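Local coordinates for protein redox-sensing transcriptional repressor Rex (PDB 3WGG) that probably represses transcription in response to the cellular NADH/NAD(+) balance, acting as a homodimer that binds DNA and the dinucleotide, at residues Y85-I90 and I149-I154; G114-N119 and E131-E136. All blocks are in the same frame, centred on the assembly; numbering follows the deposited sequence.

Contact 1 of 2, residues Y85-I90 and I149-I154; sequences YNTIII and IGILCI. With 8NA (alpha-Diphosphopyridine nucleotide), chain C.
Ile90 and Ile154, whose CG2 methyls meet across the contact, form one wall for the adenine of the bound nucleotide. Ile154 CG2 lies over one face of the base, 3.5 Å from C4A, while Ile90 CG2 approaches the C2A corner obliquely; Ile118 covers the opposite face. At the far end of strand 85-90, the Tyr85 ring meets that of Phe110 with the planes about 20° apart, and Ile149 CD1 packs against Tyr85 CB. Between these ends run two central parallel strands of the Rossmann-type nucleotide-binding domain, their axes 22° apart. The peptide N-H and C=O groups are used in alternation: Ile149 N donates to Asn86 O, Ile88 N to Ile149 O, Ile151 N to Ile88 O, and Ile90 N to Ile151 O at 2.7 Å. The isoleucines, branched at CB, suit such extended, buried strands.

On the face of Thr87 and Ile89, Ile149 lies alongside Thr87, its CB 4.0 Å from Thr87 CG2. Ile89 CG1 meets Ile151 CD1 at 4.0 Å and its CG2 reaches Cys153 SG. Replacing Ile89 with alanine is likely to open a gap beside Ile151 CD1 and Cys153 SG, since both branches that touch them would be gone. On the other face, Ile88 CG1 sits between the backbone N and the carbonyl carbon (chi1 60°), which sets it directly on the glycine backbone, 4.0 Å from the CA of Gly150. Farther along, Ile90 and Leu152 point the same way, CG1 to CD2, and Leu152 continues onto Leu166 of helix 159-168. The ladder's final rung reaches past strand 149-152: Cys153 N donates to Ile90 O at 2.8 Å.

Contact 2 of 2, residues G114-N119 and E131-E136; sequences GIFDIN and EVMDVE. With 8NA (alpha-Diphosphopyridine nucleotide), chain C.
The adenosine-binding end of the NAD site is built where Asp117 and Ile118 meet Val135. Asp117 grips the adenine ribose with both carboxylate oxygens: O3B of the nucleotide donates to OD1 at 2.9 Å and O2B makes a short bond to OD2. An aspartate suits this place because its two acceptors match the paired hydroxyls. With CG anti to the backbone N (chi1 -152°), the carboxylate reaches the ribose, while Asp117 CB still touches Val132 CG1. Backbone amides hold the group as well: Ala92 N donates to OD1, and Asn119 N donates to the anti lone pair of OD2 at 2.7 Å, an Asx turn.

An acidic residue at the end of the second strand is the familiar ribose clasp of NAD-binding Rossmann folds, and here strand 131-134 lies parallel beside that strand. Met133 N donates to Ile115 O, Asp117 N to Met133 O, and Val135 N to Asp117 O from above the carbonyl plane. Phe116 and Met133 lie on the same face of the sheet and cross obliquely in a Met-aromatic contact, SD 5.0 Å from the ring centroid. The methionine chain bends at chi3 (-89°), carrying CE to 3.6 Å from Gly114 CA; a CB on that glycine would collide with it. Asp134 O lies at the ring edge of Phe116, in its plane, and Phe141 meets the ring edge-to-face. Ile118 lies side by side with Val135, its CG2 3.5 Å from Val135 CG1, and its CG1 reaches 3.4 Å from C4A of the adenine.

In the fold
Contacts 1 and 2 occupy neighbouring strands of one sheet, with centres about 11 Å apart. Its order here is 130-134, 110-117, 85-90, 149-152, all parallel. Along the chain contact 2 is nested inside contact 1: from 85-90 the chain passes through contact 2's two strands on one side, then by helix 138-144 crosses to 149-152 on the other. Probable backbone bonds, Phe116 N with Ile89 O and Ile89 N with Gly114 O, join the two contacts. The C-terminal ends of these strands border one nucleotide site, and isoleucines from both contacts enclose the adenine, consistent with a redox sensor that reads the bound dinucleotide.

Contact 1 of 2, residues Y85-I90 and I149-I154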
ATOM      1  N   TYR A  85      10.549   9.978 -14.832  1.00 42.94           N
ATOM      2  CA  TYR A  85      11.128  10.283 -13.521  1.00 39.77           C
ATOM      3  C   TYR A  85      12.345   9.396 -13.306  1.00 38.54           C
ATOM      4  O   TYR A  85      12.290   8.185 -13.515  1.00 38.46           O
ATOM      5  CB  TYR A  85      10.106  10.003 -12.430  1.00 39.48           C
ATOM      6  CG  TYR A  85       8.812  10.753 -12.662  1.00 41.27           C
ATOM      7  CD1 TYR A  85       8.640  12.051 -12.174  1.00 41.30           C
ATOM      8  CD2 TYR A  85       7.792  10.188 -13.422  1.00 38.34           C
ATOM      9  CE1 TYR A  85       7.472  12.755 -12.417  1.00 42.01           C
ATOM     10  CE2 TYR A  85       6.663  10.879 -13.694  1.00 38.15           C
ATOM     11  CZ  TYR A  85       6.501  12.156 -13.179  1.00 40.55           C
ATOM     12  OH  TYR A  85       5.370  12.843 -13.458  1.00 41.30           O
ATOM     13  N   ASN A  86      13.444   9.996 -12.886  1.00 36.84           N
ATOM     14  CA  ASN A  86      14.637   9.222 -12.615  1.00 37.04           C
ATOM     15  C   ASN A  86      14.626   8.831 -11.156  1.00 34.58           C
ATOM     16  O   ASN A  86      14.510   9.687 -10.310  1.00 33.24           O
ATOM     17  CB  ASN A  86      15.910  10.009 -12.966  1.00 37.77           C
ATOM     18  CG  ASN A  86      16.028  10.270 -14.457  1.00 43.64           C
ATOM     19  OD1 ASN A  86      15.723   9.396 -15.296  1.00 44.39           O
ATOM     20  ND2 ASN A  86      16.459  11.483 -14.801  1.00 45.40           N
ATOM     21  N   THR A  87      14.736   7.535 -10.874  1.00 33.00           N
ATOM     22  CA  THR A  87      14.715   7.099  -9.480  1.00 31.47           C
ATOM     23  C   THR A  87      16.015   6.457  -9.065  1.00 31.02           C
ATOM     24  O   THR A  87      16.791   5.939  -9.887  1.00 31.15           O
ATOM     25  CB  THR A  87      13.574   6.095  -9.213  1.00 30.51           C
ATOM     26  OG1 THR A  87      13.862   4.870  -9.898  1.00 31.26           O
ATOM     27  CG2 THR A  87      12.272   6.632  -9.774  1.00 31.57           C
ATOM     28  N   ILE A  88      16.247   6.508  -7.764  1.00 29.30           N
ATOM     29  CA  ILE A  88      17.182   5.616  -7.155  1.00 30.27           C
ATOM     30  C   ILE A  88      16.554   4.907  -5.944  1.00 29.61           C
ATOM     31  O   ILE A  88      15.594   5.392  -5.333  1.00 30.81           O
ATOM     32  CB  ILE A  88      18.417   6.389  -6.684  1.00 30.24           C
ATOM     33  CG1 ILE A  88      17.998   7.440  -5.657  1.00 29.24           C
ATOM     34  CG2 ILE A  88      19.171   6.969  -7.868  1.00 28.68           C
ATOM     35  CD1 ILE A  88      19.237   8.248  -5.155  1.00 32.79           C
ATOM     36  N   ILE A  89      17.145   3.792  -5.576  1.00 29.56           N
ATOM     37  CA  ILE A  89      16.745   3.048  -4.369  1.00 27.96           C
ATOM     38  C   ILE A  89      17.903   3.040  -3.391  1.00 30.79           C
ATOM     39  O   ILE A  89      19.072   2.686  -3.748  1.00 30.06           O
ATOM     40  CB  ILE A  89      16.401   1.583  -4.769  1.00 27.09           C
ATOM     41  CG1 ILE A  89      15.144   1.579  -5.672  1.00 27.17           C
ATOM     42  CG2 ILE A  89      16.223   0.650  -3.517  1.00 26.12           C
ATOM     43  CD1 ILE A  89      14.862   0.236  -6.369  1.00 24.37           C
ATOM     44  N   ILE A  90      17.609   3.344  -2.126  1.00 31.25           N
ATOM     45  CA  ILE A  90      18.665   3.200  -1.138  1.00 31.75           C
ATOM     46  C   ILE A  90      18.300   1.991  -0.301  1.00 31.57           C
ATOM     47  O   ILE A  90      17.211   1.949   0.269  1.00 31.09           O
ATOM     48  CB  ILE A  90      18.801   4.437  -0.232  1.00 31.87           C
ATOM     49  CG1 ILE A  90      18.545   5.733  -1.008  1.00 33.79           C
ATOM     50  CG2 ILE A  90      20.122   4.402   0.501  1.00 37.88           C
ATOM     51  CD1 ILE A  90      19.541   6.054  -2.094  1.00 38.56           C
ATOM     52  N   ILE A 149      13.397  10.996  -7.788  1.00 33.81           N
ATOM     53  CA  ILE A 149      12.779  10.307  -6.662  1.00 31.22           C
ATOM     54  C   ILE A 149      13.766   9.427  -5.930  1.00 30.67           C
ATOM     55  O   ILE A 149      14.504   8.669  -6.577  1.00 31.30           O
ATOM     56  CB  ILE A 149      11.537   9.484  -7.135  1.00 29.35           C
ATOM     57  CG1 ILE A 149      10.521  10.416  -7.798  1.00 28.55           C
ATOM     58  CG2 ILE A 149      10.863   8.747  -5.949  1.00 26.86           C
ATOM     59  CD1 ILE A 149       9.460   9.701  -8.575  1.00 24.99           C
ATOM     60  N   GLY A 150      13.805   9.528  -4.602  1.00 29.96           N
ATOM     61  CA  GLY A 150      14.609   8.580  -3.818  1.00 30.44           C
ATOM     62  C   GLY A 150      13.689   7.610  -3.085  1.00 31.13           C
ATOM     63  O   GLY A 150      12.756   8.008  -2.376  1.00 31.53           O
ATOM     64  N   ILE A 151      13.967   6.331  -3.231  1.00 30.08           N
ATOM     65  CA  ILE A 151      13.160   5.303  -2.611  1.00 29.71           C
ATOM     66  C   ILE A 151      13.972   4.699  -1.466  1.00 31.63           C
ATOM     67  O   ILE A 151      15.085   4.185  -1.680  1.00 32.25           O
ATOM     68  CB  ILE A 151      12.759   4.223  -3.656  1.00 29.43           C
ATOM     69  CG1 ILE A 151      12.082   4.878  -4.871  1.00 25.18           C
ATOM     70  CG2 ILE A 151      11.890   3.086  -2.981  1.00 23.80           C
ATOM     71  CD1 ILE A 151      11.941   3.888  -6.143  1.00 27.30           C
ATOM     72  N   LEU A 152      13.430   4.772  -0.248  1.00 31.09           N
ATOM     73  CA  LEU A 152      14.151   4.322   0.929  1.00 31.90           C
ATOM     74  C   LEU A 152      13.725   2.957   1.389  1.00 31.25           C
ATOM     75  O   LEU A 152      12.556   2.770   1.803  1.00 29.75           O
ATOM     76  CB  LEU A 152      13.910   5.270   2.094  1.00 33.65           C
ATOM     77  CG  LEU A 152      14.455   6.658   1.899  1.00 37.31           C
ATOM     78  CD1 LEU A 152      14.061   7.374   3.160  1.00 41.42           C
ATOM     79  CD2 LEU A 152      15.964   6.515   1.748  1.00 38.85           C
ATOM     80  N   CYS A 153      14.683   2.032   1.366  1.00 29.98           N
ATOM     81  CA  CYS A 153      14.454   0.623   1.716  1.00 30.97           C
ATOM     82  C   CYS A 153      15.528   0.154   2.707  1.00 33.20           C
ATOM     83  O   CYS A 153      16.066  -0.981   2.648  1.00 30.59           O
ATOM     84  CB  CYS A 153      14.445  -0.233   0.454  1.00 31.41           C
ATOM     85  SG  CYS A 153      13.197   0.259  -0.772  1.00 31.32           S
ATOM     86  N   ILE A 154      15.832   1.058   3.641  1.00 36.07           N
ATOM     87  CA  ILE A 154      16.857   0.814   4.653  1.00 37.38           C
ATOM     88  C   ILE A 154      16.235   0.635   6.031  1.00 39.08           C
ATOM     89  O   ILE A 154      15.071   0.923   6.196  1.00 37.42           O
ATOM     90  CB  ILE A 154      17.861   1.966   4.720  1.00 38.30           C
ATOM     91  CG1 ILE A 154      17.144   3.297   5.012  1.00 40.59           C
ATOM     92  CG2 ILE A 154      18.686   2.010   3.432  1.00 40.60           C
ATOM     93  CD1 ILE A 154      18.041   4.383   5.453  1.00 44.97           C
TER
HETATM   94  PA  8NA C 301      17.723  -6.129   4.780  1.00 38.40           P
HETATM   95  O1A 8NA C 301      18.577  -6.285   6.019  1.00 43.92           O
HETATM   96  O2A 8NA C 301      17.465  -7.312   3.862  1.00 36.76           O
HETATM   97  O5B 8NA C 301      18.284  -4.867   3.947  1.00 35.52           O
HETATM   98  C5B 8NA C 301      18.581  -3.588   4.510  1.00 32.59           C
HETATM   99  C4B 8NA C 301      19.739  -3.089   3.658  1.00 30.32           C
HETATM  100  O4B 8NA C 301      20.051  -1.725   3.874  1.00 32.64           O
HETATM  101  C3B 8NA C 301      21.007  -3.867   3.965  1.00 30.98           C
HETATM  102  O3B 8NA C 301      21.467  -4.319   2.684  1.00 28.20           O
HETATM  103  C2B 8NA C 301      21.942  -2.809   4.578  1.00 32.10           C
HETATM  104  O2B 8NA C 301      23.303  -3.008   4.168  1.00 31.95           O
HETATM  105  C1B 8NA C 301      21.457  -1.559   3.900  1.00 30.87           C
HETATM  106  N9A 8NA C 301      21.660  -0.331   4.664  1.00 36.75           N
HETATM  107  C8A 8NA C 301      21.646  -0.139   6.002  1.00 35.97           C
HETATM  108  N7A 8NA C 301      21.805   1.191   6.224  1.00 39.65           N
HETATM  109  C5A 8NA C 301      21.941   1.793   5.014  1.00 39.92           C
HETATM  110  C6A 8NA C 301      22.153   3.095   4.586  1.00 40.16           C
HETATM  111  N6A 8NA C 301      22.271   4.108   5.471  1.00 46.64           N
HETATM  112  N1A 8NA C 301      22.250   3.347   3.276  1.00 37.62           N
HETATM  113  C2A 8NA C 301      22.180   2.380   2.343  1.00 37.17           C
HETATM  114  N3A 8NA C 301      22.014   1.118   2.717  1.00 36.43           N
HETATM  115  C4A 8NA C 301      21.877   0.816   4.034  1.00 36.90           C
HETATM  116  O3  8NA C 301      16.253  -5.607   5.284  1.00 35.35           O
HETATM  117  PN  8NA C 301      14.990  -5.590   4.271  1.00 35.02           P
HETATM  118  O1N 8NA C 301      14.264  -6.897   4.371  1.00 33.45           O
HETATM  119  O2N 8NA C 301      15.436  -5.176   2.883  1.00 28.60           O
HETATM  120  O5D 8NA C 301      14.006  -4.491   4.948  1.00 35.84           O
HETATM  121  C5D 8NA C 301      14.247  -3.071   4.968  1.00 41.07           C
HETATM  122  C4D 8NA C 301      13.188  -2.358   5.832  1.00 43.51           C
HETATM  123  O4D 8NA C 301      11.939  -3.085   5.777  1.00 43.92           O
HETATM  124  C3D 8NA C 301      13.513  -2.271   7.309  1.00 47.35           C
HETATM  125  O3D 8NA C 301      12.909  -1.067   7.846  1.00 49.31           O
HETATM  126  C2D 8NA C 301      12.770  -3.445   7.912  1.00 45.83           C
HETATM  127  O2D 8NA C 301      12.419  -3.031   9.218  1.00 47.13           O
HETATM  128  C1D 8NA C 301      11.541  -3.670   7.022  1.00 40.98           C
HETATM  129  N1N 8NA C 301      10.292  -2.950   7.433  1.00 38.74           N
HETATM  130  C2N 8NA C 301       9.466  -3.498   8.394  1.00 38.35           C
HETATM  131  C3N 8NA C 301       8.322  -2.924   8.821  1.00 37.39           C
HETATM  132  C7N 8NA C 301       7.549  -3.609   9.865  1.00 35.47           C
HETATM  133  O7N 8NA C 301       8.040  -4.541  10.498  1.00 37.78           O
HETATM  134  N7N 8NA C 301       6.295  -3.196  10.056  1.00 34.76           N
HETATM  135  C4N 8NA C 301       7.841  -1.619   8.211  1.00 35.42           C
HETATM  136  C5N 8NA C 301       8.792  -1.131   7.128  1.00 37.57           C
HETATM  137  C6N 8NA C 301       9.919  -1.781   6.794  1.00 32.54           C

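Contact 2 of 2, residues G114-N119 and E131-E136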
ATOM      1  N   GLY A 114      19.983   3.855 -10.315  1.00 37.58           N
ATOM      2  CA  GLY A 114      21.054   3.432  -9.413  1.00 35.23           C
ATOM      3  C   GLY A 114      20.463   2.851  -8.159  1.00 33.88           C
ATOM      4  O   GLY A 114      19.311   3.141  -7.818  1.00 32.08           O
ATOM      5  N   ILE A 115      21.228   1.975  -7.522  1.00 33.58           N
ATOM      6  CA  ILE A 115      20.854   1.407  -6.241  1.00 34.36           C
ATOM      7  C   ILE A 115      22.050   1.520  -5.317  1.00 35.56           C
ATOM      8  O   ILE A 115      23.178   1.221  -5.715  1.00 37.34           O
ATOM      9  CB  ILE A 115      20.462  -0.047  -6.386  1.00 34.46           C
ATOM     10  CG1 ILE A 115      19.500  -0.204  -7.542  1.00 35.85           C
ATOM     11  CG2 ILE A 115      19.881  -0.641  -5.062  1.00 33.49           C
ATOM     12  CD1 ILE A 115      19.288  -1.709  -7.914  1.00 42.71           C
ATOM     13  N   PHE A 116      21.803   1.901  -4.064  1.00 34.08           N
ATOM     14  CA  PHE A 116      22.873   2.211  -3.158  1.00 34.22           C
ATOM     15  C   PHE A 116      22.800   1.417  -1.864  1.00 35.91           C
ATOM     16  O   PHE A 116      21.709   1.119  -1.348  1.00 35.10           O
ATOM     17  CB  PHE A 116      22.889   3.719  -2.865  1.00 33.71           C
ATOM     18  CG  PHE A 116      23.095   4.534  -4.082  1.00 35.96           C
ATOM     19  CD1 PHE A 116      24.369   4.940  -4.455  1.00 37.96           C
ATOM     20  CD2 PHE A 116      22.021   4.838  -4.908  1.00 35.94           C
ATOM     21  CE1 PHE A 116      24.551   5.665  -5.623  1.00 42.00           C
ATOM     22  CE2 PHE A 116      22.206   5.547  -6.084  1.00 38.13           C
ATOM     23  CZ  PHE A 116      23.454   5.978  -6.429  1.00 38.60           C
ATOM     24  N   ASP A 117      23.972   1.046  -1.353  1.00 35.46           N
ATOM     25  CA  ASP A 117      24.038   0.342  -0.086  1.00 36.63           C
ATOM     26  C   ASP A 117      25.277   0.710   0.691  1.00 38.23           C
ATOM     27  O   ASP A 117      26.179   1.331   0.140  1.00 38.29           O
ATOM     28  CB  ASP A 117      23.969  -1.154  -0.299  1.00 35.31           C
ATOM     29  CG  ASP A 117      23.364  -1.876   0.893  1.00 37.00           C
ATOM     30  OD1 ASP A 117      22.174  -2.209   0.803  1.00 36.21           O
ATOM     31  OD2 ASP A 117      24.052  -2.107   1.918  1.00 39.34           O
ATOM     32  N   ILE A 118      25.308   0.323   1.965  1.00 40.83           N
ATOM     33  CA  ILE A 118      26.491   0.472   2.801  1.00 43.73           C
ATOM     34  C   ILE A 118      27.328  -0.798   2.838  1.00 43.29           C
ATOM     35  O   ILE A 118      28.524  -0.733   3.138  1.00 45.60           O
ATOM     36  CB  ILE A 118      26.171   0.849   4.265  1.00 45.00           C
ATOM     37  CG1 ILE A 118      25.087  -0.059   4.866  1.00 46.25           C
ATOM     38  CG2 ILE A 118      25.786   2.270   4.372  1.00 49.23           C
ATOM     39  CD1 ILE A 118      25.179  -0.137   6.364  1.00 52.70           C
ATOM     40  N   ASN A 119      26.705  -1.932   2.554  1.00 41.54           N
ATOM     41  CA  ASN A 119      27.351  -3.241   2.581  1.00 41.78           C
ATOM     42  C   ASN A 119      28.321  -3.448   1.413  1.00 43.20           C
ATOM     43  O   ASN A 119      27.884  -3.665   0.270  1.00 41.18           O
ATOM     44  CB  ASN A 119      26.279  -4.355   2.564  1.00 40.61           C
ATOM     45  CG  ASN A 119      26.864  -5.750   2.825  1.00 42.24           C
ATOM     46  OD1 ASN A 119      28.089  -5.922   2.871  1.00 41.51           O
ATOM     47  ND2 ASN A 119      25.989  -6.750   2.988  1.00 37.71           N
ATOM     48  N   GLU A 131      23.956  -1.310 -11.303  1.00 56.05           N
ATOM     49  CA  GLU A 131      24.870  -1.788 -10.289  1.00 54.75           C
ATOM     50  C   GLU A 131      24.578  -1.179  -8.916  1.00 51.26           C
ATOM     51  O   GLU A 131      24.187  -0.012  -8.806  1.00 51.98           O
ATOM     52  CB  GLU A 131      26.315  -1.494 -10.715  1.00 57.72           C
ATOM     53  CG  GLU A 131      26.902  -2.608 -11.601  1.00 63.31           C
ATOM     54  CD  GLU A 131      28.411  -2.744 -11.466  1.00 71.38           C
ATOM     55  OE1 GLU A 131      29.032  -1.794 -10.937  1.00 76.85           O
ATOM     56  OE2 GLU A 131      28.973  -3.799 -11.875  1.00 73.28           O
ATOM     57  N   VAL A 132      24.742  -1.993  -7.879  1.00 46.97           N
ATOM     58  CA  VAL A 132      24.703  -1.513  -6.505  1.00 42.85           C
ATOM     59  C   VAL A 132      25.989  -0.761  -6.214  1.00 42.54           C
ATOM     60  O   VAL A 132      27.082  -1.291  -6.446  1.00 40.42           O
ATOM     61  CB  VAL A 132      24.531  -2.685  -5.519  1.00 41.92           C
ATOM     62  CG1 VAL A 132      24.601  -2.215  -4.066  1.00 40.57           C
ATOM     63  CG2 VAL A 132      23.209  -3.415  -5.790  1.00 40.72           C
ATOM     64  N   MET A 133      25.849   0.469  -5.721  1.00 40.32           N
ATOM     65  CA  MET A 133      26.992   1.339  -5.482  1.00 41.67           C
ATOM     66  C   MET A 133      27.029   1.705  -4.022  1.00 42.07           C
ATOM     67  O   MET A 133      26.025   1.599  -3.313  1.00 40.92           O
ATOM     68  CB  MET A 133      26.920   2.634  -6.341  1.00 41.24           C
ATOM     69  CG  MET A 133      27.017   2.359  -7.802  1.00 43.34           C
ATOM     70  SD  MET A 133      26.379   3.684  -8.828  1.00 56.97           S
ATOM     71  CE  MET A 133      24.624   3.187  -8.943  1.00 51.80           C
ATOM     72  N   ASP A 134      28.202   2.138  -3.574  1.00 42.79           N
ATOM     73  CA  ASP A 134      28.394   2.636  -2.227  1.00 41.49           C
ATOM     74  C   ASP A 134      27.583   3.908  -2.055  1.00 41.66           C
ATOM     75  O   ASP A 134      27.727   4.855  -2.837  1.00 42.11           O
ATOM     76  CB  ASP A 134      29.886   2.919  -2.062  1.00 45.00           C
ATOM     77  CG  ASP A 134      30.271   3.286  -0.647  1.00 45.54           C
ATOM     78  OD1 ASP A 134      29.451   3.811   0.117  1.00 45.09           O
ATOM     79  OD2 ASP A 134      31.449   3.110  -0.322  1.00 54.67           O
ATOM     80  N   VAL A 135      26.723   3.936  -1.040  1.00 39.71           N
ATOM     81  CA  VAL A 135      25.815   5.058  -0.863  1.00 40.09           C
ATOM     82  C   VAL A 135      26.634   6.315  -0.546  1.00 43.16           C
ATOM     83  O   VAL A 135      26.116   7.445  -0.490  1.00 40.79           O
ATOM     84  CB  VAL A 135      24.770   4.764   0.263  1.00 40.63           C
ATOM     85  CG1 VAL A 135      25.468   4.482   1.616  1.00 39.50           C
ATOM     86  CG2 VAL A 135      23.752   5.882   0.381  1.00 36.18           C
ATOM     87  N   GLU A 136      27.925   6.104  -0.306  1.00 45.52           N
ATOM     88  CA  GLU A 136      28.827   7.237  -0.077  1.00 48.67           C
ATOM     89  C   GLU A 136      28.763   8.206  -1.260  1.00 48.43           C
ATOM     90  O   GLU A 136      28.754   9.426  -1.080  1.00 48.85           O
ATOM     91  CB  GLU A 136      30.262   6.733   0.144  1.00 50.65           C
ATOM     92  CG  GLU A 136      31.210   7.802   0.574  1.00 57.25           C
ATOM     93  CD  GLU A 136      30.639   8.553   1.765  1.00 67.36           C
ATOM     94  OE1 GLU A 136      30.089   7.901   2.699  1.00 66.95           O
ATOM     95  OE2 GLU A 136      30.720   9.804   1.744  1.00 72.58           O
TER
HETATM   96  PA  8NA C 301      17.723  -6.129   4.780  1.00 38.40           P
HETATM   97  O1A 8NA C 301      18.577  -6.285   6.019  1.00 43.92           O
HETATM   98  O2A 8NA C 301      17.465  -7.312   3.862  1.00 36.76           O
HETATM   99  O5B 8NA C 301      18.284  -4.867   3.947  1.00 35.52           O
HETATM  100  C5B 8NA C 301      18.581  -3.588   4.510  1.00 32.59           C
HETATM  101  C4B 8NA C 301      19.739  -3.089   3.658  1.00 30.32           C
HETATM  102  O4B 8NA C 301      20.051  -1.725   3.874  1.00 32.64           O
HETATM  103  C3B 8NA C 301      21.007  -3.867   3.965  1.00 30.98           C
HETATM  104  O3B 8NA C 301      21.467  -4.319   2.684  1.00 28.20           O
HETATM  105  C2B 8NA C 301      21.942  -2.809   4.578  1.00 32.10           C
HETATM  106  O2B 8NA C 301      23.303  -3.008   4.168  1.00 31.95           O
HETATM  107  C1B 8NA C 301      21.457  -1.559   3.900  1.00 30.87           C
HETATM  108  N9A 8NA C 301      21.660  -0.331   4.664  1.00 36.75           N
HETATM  109  C8A 8NA C 301      21.646  -0.139   6.002  1.00 35.97           C
HETATM  110  N7A 8NA C 301      21.805   1.191   6.224  1.00 39.65           N
HETATM  111  C5A 8NA C 301      21.941   1.793   5.014  1.00 39.92           C
HETATM  112  C6A 8NA C 301      22.153   3.095   4.586  1.00 40.16           C
HETATM  113  N6A 8NA C 301      22.271   4.108   5.471  1.00 46.64           N
HETATM  114  N1A 8NA C 301      22.250   3.347   3.276  1.00 37.62           N
HETATM  115  C2A 8NA C 301      22.180   2.380   2.343  1.00 37.17           C
HETATM  116  N3A 8NA C 301      22.014   1.118   2.717  1.00 36.43           N
HETATM  117  C4A 8NA C 301      21.877   0.816   4.034  1.00 36.90           C
HETATM  118  O3  8NA C 301      16.253  -5.607   5.284  1.00 35.35           O
HETATM  119  PN  8NA C 301      14.990  -5.590   4.271  1.00 35.02           P
HETATM  120  O1N 8NA C 301      14.264  -6.897   4.371  1.00 33.45           O
HETATM  121  O2N 8NA C 301      15.436  -5.176   2.883  1.00 28.60           O
HETATM  122  O5D 8NA C 301      14.006  -4.491   4.948  1.00 35.84           O
HETATM  123  C5D 8NA C 301      14.247  -3.071   4.968  1.00 41.07           C
HETATM  124  C4D 8NA C 301      13.188  -2.358   5.832  1.00 43.51           C
HETATM  125  O4D 8NA C 301      11.939  -3.085   5.777  1.00 43.92           O
HETATM  126  C3D 8NA C 301      13.513  -2.271   7.309  1.00 47.35           C
HETATM  127  O3D 8NA C 301      12.909  -1.067   7.846  1.00 49.31           O
HETATM  128  C2D 8NA C 301      12.770  -3.445   7.912  1.00 45.83           C
HETATM  129  O2D 8NA C 301      12.419  -3.031   9.218  1.00 47.13           O
HETATM  130  C1D 8NA C 301      11.541  -3.670   7.022  1.00 40.98           C
HETATM  131  N1N 8NA C 301      10.292  -2.950   7.433  1.00 38.74           N
HETATM  132  C2N 8NA C 301       9.466  -3.498   8.394  1.00 38.35           C
HETATM  133  C3N 8NA C 301       8.322  -2.924   8.821  1.00 37.39           C
HETATM  134  C7N 8NA C 301       7.549  -3.609   9.865  1.00 35.47           C
HETATM  135  O7N 8NA C 301       8.040  -4.541  10.498  1.00 37.78           O
HETATM  136  N7N 8NA C 301       6.295  -3.196  10.056  1.00 34.76           N
HETATM  137  C4N 8NA C 301       7.841  -1.619   8.211  1.00 35.42           C
HETATM  138  C5N 8NA C 301       8.792  -1.131   7.128  1.00 37.57           C
HETATM  139  C6N 8NA C 301       9.919  -1.781   6.794  1.00 32.54           C